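PDB 6DFL: lipopolysaccharide core heptose(I) kinase WaaP from Pseudomonas aeruginosa, which phosphorylates the first heptose of the lipopolysaccharide inner core at the expense of ATP and also acts as a protein tyrosine kinase. Local coordinates for residues Ala81-Thr92 / Ser185-Asp196. Numbering follows the deposited sequence.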
ATOM      1  N   ALA A  81       6.869 -13.751  -7.840  1.00 67.12           N
ATOM      2  CA  ALA A  81       5.949 -12.791  -7.234  1.00 68.53           C
ATOM      3  C   ALA A  81       4.991 -12.245  -8.277  1.00 70.47           C
ATOM      4  O   ALA A  81       3.774 -12.216  -8.069  1.00 66.41           O
ATOM      5  CB  ALA A  81       6.706 -11.650  -6.571  1.00 64.49           C
ATOM      6  N   ILE A  82       5.531 -11.804  -9.411  1.00 70.71           N
ATOM      7  CA  ILE A  82       4.682 -11.290 -10.478  1.00 69.79           C
ATOM      8  C   ILE A  82       3.674 -12.337 -10.902  1.00 69.66           C
ATOM      9  O   ILE A  82       2.498 -12.035 -11.129  1.00 73.29           O
ATOM     10  CB  ILE A  82       5.541 -10.826 -11.661  1.00 73.18           C
ATOM     11  CG1 ILE A  82       6.360  -9.600 -11.262  1.00 68.56           C
ATOM     12  CG2 ILE A  82       4.665 -10.574 -12.888  1.00 71.12           C
ATOM     13  CD1 ILE A  82       7.144  -9.065 -12.406  1.00 71.60           C
ATOM     14  N   ARG A  83       4.104 -13.592 -10.991  1.00 68.15           N
ATOM     15  CA  ARG A  83       3.181 -14.620 -11.454  1.00 70.02           C
ATOM     16  C   ARG A  83       2.108 -14.907 -10.412  1.00 70.10           C
ATOM     17  O   ARG A  83       0.933 -15.057 -10.756  1.00 66.93           O
ATOM     18  CB  ARG A  83       3.959 -15.877 -11.829  1.00 70.99           C
ATOM     19  CG  ARG A  83       4.770 -15.687 -13.113  1.00 69.32           C
ATOM     20  CD  ARG A  83       4.135 -16.370 -14.308  1.00 73.38           C
ATOM     21  NE  ARG A  83       4.609 -17.750 -14.374  1.00 78.41           N
ATOM     22  CZ  ARG A  83       4.420 -18.572 -15.403  1.00 78.79           C
ATOM     23  NH1 ARG A  83       3.755 -18.151 -16.477  1.00 79.97           N
ATOM     24  NH2 ARG A  83       4.903 -19.812 -15.356  1.00 74.38           N
ATOM     25  N   ARG A  84       2.481 -14.965  -9.130  1.00 69.55           N
ATOM     26  CA  ARG A  84       1.469 -15.179  -8.105  1.00 66.81           C
ATOM     27  C   ARG A  84       0.523 -13.995  -8.014  1.00 70.26           C
ATOM     28  O   ARG A  84      -0.690 -14.185  -7.878  1.00 71.95           O
ATOM     29  CB  ARG A  84       2.098 -15.452  -6.738  1.00 63.85           C
ATOM     30  CG  ARG A  84       1.055 -15.608  -5.614  1.00 67.36           C
ATOM     31  CD  ARG A  84       0.465 -17.065  -5.504  1.00 62.85           C
ATOM     32  NE  ARG A  84       1.442 -17.949  -4.836  1.00 58.17           N
ATOM     33  CZ  ARG A  84       2.099 -18.920  -5.467  1.00 65.47           C
ATOM     34  NH1 ARG A  84       1.822 -19.141  -6.754  1.00 62.61           N
ATOM     35  NH2 ARG A  84       3.016 -19.671  -4.834  1.00 64.36           N
ATOM     36  N   LEU A  85       1.041 -12.766  -8.095  1.00 71.09           N
ATOM     37  CA  LEU A  85       0.158 -11.607  -7.974  1.00 69.22           C
ATOM     38  C   LEU A  85      -0.845 -11.544  -9.114  1.00 68.52           C
ATOM     39  O   LEU A  85      -1.964 -11.058  -8.923  1.00 72.16           O
ATOM     40  CB  LEU A  85       0.963 -10.319  -7.925  1.00 65.33           C
ATOM     41  CG  LEU A  85       1.673 -10.070  -6.608  1.00 67.47           C
ATOM     42  CD1 LEU A  85       2.162  -8.639  -6.568  1.00 70.73           C
ATOM     43  CD2 LEU A  85       0.754 -10.383  -5.441  1.00 67.15           C
ATOM     44  N   HIS A  86      -0.459 -12.005 -10.308  1.00 64.99           N
ATOM     45  CA  HIS A  86      -1.400 -12.058 -11.417  1.00 67.46           C
ATOM     46  C   HIS A  86      -2.501 -13.081 -11.146  1.00 71.15           C
ATOM     47  O   HIS A  86      -3.686 -12.793 -11.347  1.00 70.17           O
ATOM     48  CB  HIS A  86      -0.657 -12.373 -12.716  1.00 68.95           C
ATOM     49  CG  HIS A  86       0.006 -11.171 -13.340  1.00 75.71           C
ATOM     50  ND1 HIS A  86      -0.472 -10.565 -14.482  1.00 77.72           N
ATOM     51  CD2 HIS A  86       1.105 -10.465 -12.977  1.00 73.79           C
ATOM     52  CE1 HIS A  86       0.301  -9.540 -14.796  1.00 74.45           C
ATOM     53  NE2 HIS A  86       1.264  -9.455 -13.895  1.00 76.93           N
ATOM     54  N   GLU A  87      -2.131 -14.272 -10.671  1.00 70.01           N
ATOM     55  CA  GLU A  87      -3.130 -15.243 -10.238  1.00 71.55           C
ATOM     56  C   GLU A  87      -4.104 -14.622  -9.247  1.00 71.62           C
ATOM     57  O   GLU A  87      -5.324 -14.777  -9.379  1.00 76.75           O
ATOM     58  CB  GLU A  87      -2.444 -16.467  -9.622  1.00 70.43           C
ATOM     59  CG  GLU A  87      -1.608 -17.291 -10.607  1.00 71.27           C
ATOM     60  CD  GLU A  87      -0.692 -18.283  -9.924  1.00 74.54           C
ATOM     61  OE1 GLU A  87      -1.026 -18.764  -8.801  1.00 69.69           O
ATOM     62  OE2 GLU A  87       0.389 -18.569 -10.507  1.00 74.78           O
ATOM     63  N   ALA A  88      -3.588 -13.885  -8.263  1.00 68.65           N
ATOM     64  CA  ALA A  88      -4.395 -13.349  -7.173  1.00 67.26           C
ATOM     65  C   ALA A  88      -5.108 -12.051  -7.517  1.00 67.03           C
ATOM     66  O   ALA A  88      -5.788 -11.491  -6.649  1.00 71.39           O
ATOM     67  CB  ALA A  88      -3.535 -13.137  -5.931  1.00 62.95           C
ATOM     68  N   GLY A  89      -4.976 -11.561  -8.749  1.00 67.42           N
ATOM     69  CA  GLY A  89      -5.651 -10.335  -9.127  1.00 68.62           C
ATOM     70  C   GLY A  89      -5.068  -9.051  -8.562  1.00 77.19           C
ATOM     71  O   GLY A  89      -5.788  -8.048  -8.479  1.00 82.90           O
ATOM     72  N   VAL A  90      -3.790  -9.049  -8.167  1.00 65.12           N
ATOM     73  CA  VAL A  90      -3.129  -7.870  -7.621  1.00 68.26           C
ATOM     74  C   VAL A  90      -2.368  -7.190  -8.752  1.00 71.78           C
ATOM     75  O   VAL A  90      -1.476  -7.791  -9.368  1.00 69.65           O
ATOM     76  CB  VAL A  90      -2.179  -8.234  -6.472  1.00 70.08           C
ATOM     77  CG1 VAL A  90      -1.348  -7.041  -6.083  1.00 68.89           C
ATOM     78  CG2 VAL A  90      -2.961  -8.730  -5.302  1.00 72.86           C
ATOM     79  N   ALA A  91      -2.699  -5.932  -8.995  1.00 65.77           N
ATOM     80  CA  ALA A  91      -2.188  -5.220 -10.149  1.00 70.59           C
ATOM     81  C   ALA A  91      -0.683  -4.943 -10.005  1.00 66.13           C
ATOM     82  O   ALA A  91      -0.230  -4.372  -9.011  1.00 65.21           O
ATOM     83  CB  ALA A  91      -2.992  -3.935 -10.308  1.00 66.06           C
ATOM     84  N   THR A  92       0.097  -5.374 -10.985  1.00 67.03           N
ATOM     85  CA  THR A  92       1.543  -5.269 -10.877  1.00 71.09           C
ATOM     86  C   THR A  92       2.131  -5.202 -12.277  1.00 73.47           C
ATOM     87  O   THR A  92       1.410  -5.024 -13.267  1.00 71.58           O
ATOM     88  CB  THR A  92       2.117  -6.440 -10.070  1.00 72.73           C
ATOM     89  OG1 THR A  92       3.520  -6.240  -9.864  1.00 71.41           O
ATOM     90  CG2 THR A  92       1.926  -7.735 -10.807  1.00 72.22           C
ATOM     91  N   SER A 185      -0.730   0.097  -8.964  1.00 72.19           N
ATOM     92  CA  SER A 185       0.061  -1.087  -9.259  1.00 68.05           C
ATOM     93  C   SER A 185       1.215  -1.141  -8.273  1.00 69.96           C
ATOM     94  O   SER A 185       1.833  -0.111  -7.971  1.00 69.22           O
ATOM     95  CB  SER A 185       0.603  -1.076 -10.682  1.00 70.24           C
ATOM     96  OG  SER A 185      -0.443  -0.969 -11.615  1.00 75.85           O
ATOM     97  N   VAL A 186       1.488  -2.322  -7.757  1.00 67.02           N
ATOM     98  CA  VAL A 186       2.677  -2.522  -6.940  1.00 66.28           C
ATOM     99  C   VAL A 186       3.834  -2.891  -7.862  1.00 67.04           C
ATOM    100  O   VAL A 186       3.668  -3.666  -8.812  1.00 69.15           O
ATOM    101  CB  VAL A 186       2.441  -3.604  -5.872  1.00 68.12           C
ATOM    102  CG1 VAL A 186       1.971  -4.922  -6.520  1.00 62.76           C
ATOM    103  CG2 VAL A 186       3.718  -3.814  -5.027  1.00 60.10           C
ATOM    104  N   ILE A 187       5.005  -2.318  -7.601  1.00 65.20           N
ATOM    105  CA  ILE A 187       6.161  -2.629  -8.432  1.00 69.47           C
ATOM    106  C   ILE A 187       7.304  -3.040  -7.530  1.00 69.69           C
ATOM    107  O   ILE A 187       7.106  -3.257  -6.329  1.00 66.83           O
ATOM    108  CB  ILE A 187       6.567  -1.436  -9.310  1.00 62.18           C
ATOM    109  CG1 ILE A 187       7.001  -0.272  -8.412  1.00 64.13           C
ATOM    110  CG2 ILE A 187       5.425  -1.037 -10.231  1.00 68.10           C
ATOM    111  CD1 ILE A 187       7.841   0.784  -9.101  1.00 67.88           C
ATOM    112  N   ASP A 188       8.507  -3.078  -8.113  1.00 72.88           N
ATOM    113  CA  ASP A 188       9.748  -3.594  -7.561  1.00 60.79           C
ATOM    114  C   ASP A 188       9.590  -4.807  -6.676  1.00 72.31           C
ATOM    115  O   ASP A 188       9.518  -4.676  -5.450  1.00 71.48           O
ATOM    116  CB  ASP A 188      10.488  -2.564  -6.734  1.00 70.19           C
ATOM    117  CG  ASP A 188      11.769  -3.145  -6.167  1.00 72.92           C
ATOM    118  OD1 ASP A 188      12.474  -3.843  -6.930  1.00 76.40           O
ATOM    119  OD2 ASP A 188      12.055  -2.965  -4.971  1.00 78.06           O
ATOM    120  N   LEU A 189       9.602  -5.993  -7.269  1.00 72.20           N
ATOM    121  CA  LEU A 189       9.488  -7.216  -6.493  1.00 67.39           C
ATOM    122  C   LEU A 189      10.794  -8.001  -6.513  1.00 68.62           C
ATOM    123  O   LEU A 189      10.789  -9.227  -6.363  1.00 63.37           O
ATOM    124  CB  LEU A 189       8.310  -8.030  -7.023  1.00 59.69           C
ATOM    125  CG  LEU A 189       6.997  -7.256  -6.838  1.00 63.72           C
ATOM    126  CD1 LEU A 189       5.927  -7.674  -7.804  1.00 62.64           C
ATOM    127  CD2 LEU A 189       6.502  -7.445  -5.430  1.00 65.40           C
ATOM    128  N   HIS A 190      11.921  -7.306  -6.678  1.00 63.37           N
ATOM    129  CA  HIS A 190      13.161  -7.994  -7.032  1.00 67.03           C
ATOM    130  C   HIS A 190      13.633  -8.923  -5.919  1.00 65.12           C
ATOM    131  O   HIS A 190      14.279  -9.938  -6.203  1.00 69.00           O
ATOM    132  CB  HIS A 190      14.244  -6.970  -7.394  1.00 71.54           C
ATOM    133  CG  HIS A 190      14.839  -6.296  -6.205  1.00 72.93           C
ATOM    134  ND1 HIS A 190      14.164  -5.338  -5.477  1.00 75.25           N
ATOM    135  CD2 HIS A 190      16.016  -6.490  -5.573  1.00 76.08           C
ATOM    136  CE1 HIS A 190      14.908  -4.956  -4.457  1.00 75.57           C
ATOM    137  NE2 HIS A 190      16.040  -5.636  -4.495  1.00 81.13           N
ATOM    138  N   ARG A 191      13.287  -8.610  -4.664  1.00 65.25           N
ATOM    139  CA  ARG A 191      13.512  -9.436  -3.478  1.00 68.86           C
ATOM    140  C   ARG A 191      12.247 -10.126  -2.941  1.00 70.85           C
ATOM    141  O   ARG A 191      12.268 -10.621  -1.811  1.00 66.22           O
ATOM    142  CB  ARG A 191      14.060  -8.590  -2.330  1.00 66.87           C
ATOM    143  CG  ARG A 191      15.424  -8.030  -2.505  1.00 76.55           C
ATOM    144  CD  ARG A 191      16.004  -7.731  -1.135  1.00 77.39           C
ATOM    145  NE  ARG A 191      15.310  -6.653  -0.445  1.00 73.68           N
ATOM    146  CZ  ARG A 191      15.520  -6.337   0.827  1.00 70.82           C
ATOM    147  NH1 ARG A 191      16.392  -7.030   1.547  1.00 72.53           N
ATOM    148  NH2 ARG A 191      14.848  -5.335   1.377  1.00 66.18           N
ATOM    149  N   ALA A 192      11.143 -10.115  -3.676  1.00 64.77           N
ATOM    150  CA  ALA A 192       9.916 -10.666  -3.138  1.00 67.05           C
ATOM    151  C   ALA A 192      10.009 -12.177  -2.987  1.00 70.30           C
ATOM    152  O   ALA A 192      10.525 -12.890  -3.858  1.00 69.56           O
ATOM    153  CB  ALA A 192       8.718 -10.314  -4.032  1.00 65.05           C
ATOM    154  N   GLN A 193       9.450 -12.664  -1.886  1.00 67.90           N
ATOM    155  CA  GLN A 193       9.382 -14.085  -1.590  1.00 65.84           C
ATOM    156  C   GLN A 193       7.965 -14.613  -1.787  1.00 71.51           C
ATOM    157  O   GLN A 193       6.989 -14.045  -1.259  1.00 63.60           O
ATOM    158  CB  GLN A 193       9.850 -14.343  -0.172  1.00 66.09           C
ATOM    159  CG  GLN A 193      11.238 -13.860   0.037  1.00 68.37           C
ATOM    160  CD  GLN A 193      11.655 -14.023   1.456  1.00 73.70           C
ATOM    161  OE1 GLN A 193      10.805 -14.060   2.365  1.00 68.49           O
ATOM    162  NE2 GLN A 193      12.968 -14.126   1.680  1.00 68.76           N
ATOM    163  N   THR A 194       7.872 -15.723  -2.518  1.00 66.70           N
ATOM    164  CA  THR A 194       6.610 -16.318  -2.904  1.00 63.64           C
ATOM    165  C   THR A 194       6.505 -17.699  -2.295  1.00 71.53           C
ATOM    166  O   THR A 194       7.348 -18.566  -2.571  1.00 65.58           O
ATOM    167  CB  THR A 194       6.509 -16.417  -4.414  1.00 60.89           C
ATOM    168  OG1 THR A 194       6.780 -15.132  -4.971  1.00 73.33           O
ATOM    169  CG2 THR A 194       5.136 -16.918  -4.837  1.00 63.33           C
ATOM    170  N   ARG A 195       5.458 -17.902  -1.497  1.00 64.58           N
ATOM    171  CA  ARG A 195       5.193 -19.175  -0.857  1.00 68.73           C
ATOM    172  C   ARG A 195       3.727 -19.490  -1.022  1.00 69.30           C
ATOM    173  O   ARG A 195       2.965 -18.717  -1.617  1.00 66.84           O
ATOM    174  CB  ARG A 195       5.574 -19.143   0.623  1.00 69.38           C
ATOM    175  CG  ARG A 195       6.990 -18.714   0.909  1.00 68.43           C
ATOM    176  CD  ARG A 195       7.140 -18.473   2.387  1.00 69.38           C
ATOM    177  NE  ARG A 195       8.530 -18.235   2.750  1.00 71.85           N
ATOM    178  CZ  ARG A 195       9.072 -17.033   2.929  1.00 67.84           C
ATOM    179  NH1 ARG A 195       8.337 -15.940   2.778  1.00 66.15           N
ATOM    180  NH2 ARG A 195      10.358 -16.935   3.268  1.00 66.99           N
ATOM    181  N   ASP A 196       3.315 -20.619  -0.470  1.00 71.89           N
ATOM    182  CA  ASP A 196       1.879 -20.822  -0.448  1.00 71.99           C
ATOM    183  C   ASP A 196       1.228 -20.074   0.701  1.00 68.88           C
ATOM    184  O   ASP A 196       0.076 -19.662   0.568  1.00 70.11           O
ATOM    185  CB  ASP A 196       1.539 -22.307  -0.422  1.00 77.84           C
ATOM    186  CG  ASP A 196       1.484 -22.910  -1.836  1.00 84.85           C
ATOM    187  OD1 ASP A 196       1.428 -22.136  -2.843  1.00 75.47           O
ATOM    188  OD2 ASP A 196       1.481 -24.163  -1.934  1.00 88.00           O
TER
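Val186 and Thr92 exchange polar groups where two parts of a protein-kinase-like fold meet: helix 76-87, which by its position probably corresponds to αC, with the chain following it, and the segment holding Ile187-Asp188-Leu189, probably the counterpart of the DFG motif. Val186 N donates to Ala91 O at 3.0 Å with an N-H...O angle of 157°. The carbonyl of Val186 is satisfied in return by the Thr92 hydroxyl, OG1 to O 2.8 Å, which approaches tilted 29° from the carbonyl plane. With chi1 at -174° the Thr92 hydroxyl points away from its own N and at the Val186 carbonyl. Ser185 OG is bonded outside the pair of segments, to His172 NE2.

Next to these bonds the helix presents an apolar face. Leu85 CD1 lies 3.7 Å from Val186 CG1, the two side chains crossing at about a right angle, and meets Leu189 CD1 end on; Met154 of helix 137-156 touches Leu85, and Met150 touches Val186. Ala81 CB packs at 3.5 Å on CB of Ala192, the last residue of the type I turn that starts at Leu189. From the same turn, Arg191 NH2 forms a salt bridge with Asp163 OD1, the probable catalytic aspartate, which places the contact beside the active site.

Polar partners return at the 193-196 end. The methyl CG2 of Thr194 sits over one face of the Arg84 guanidinium, 3.3 Å above its plane. At the edge, Arg84 NH2 makes a weak bond to Arg195 O (3.4 Å). Bent at chi2 and chi3, the Arg84 chain brings NH1 to 3.5 Å from Glu87 OE1, a salt bridge within the segment. Asp196 OD1 stands 3.5 Å from Arg84 NH2 but well out of the guanidinium plane, a salt bridge of charge alone.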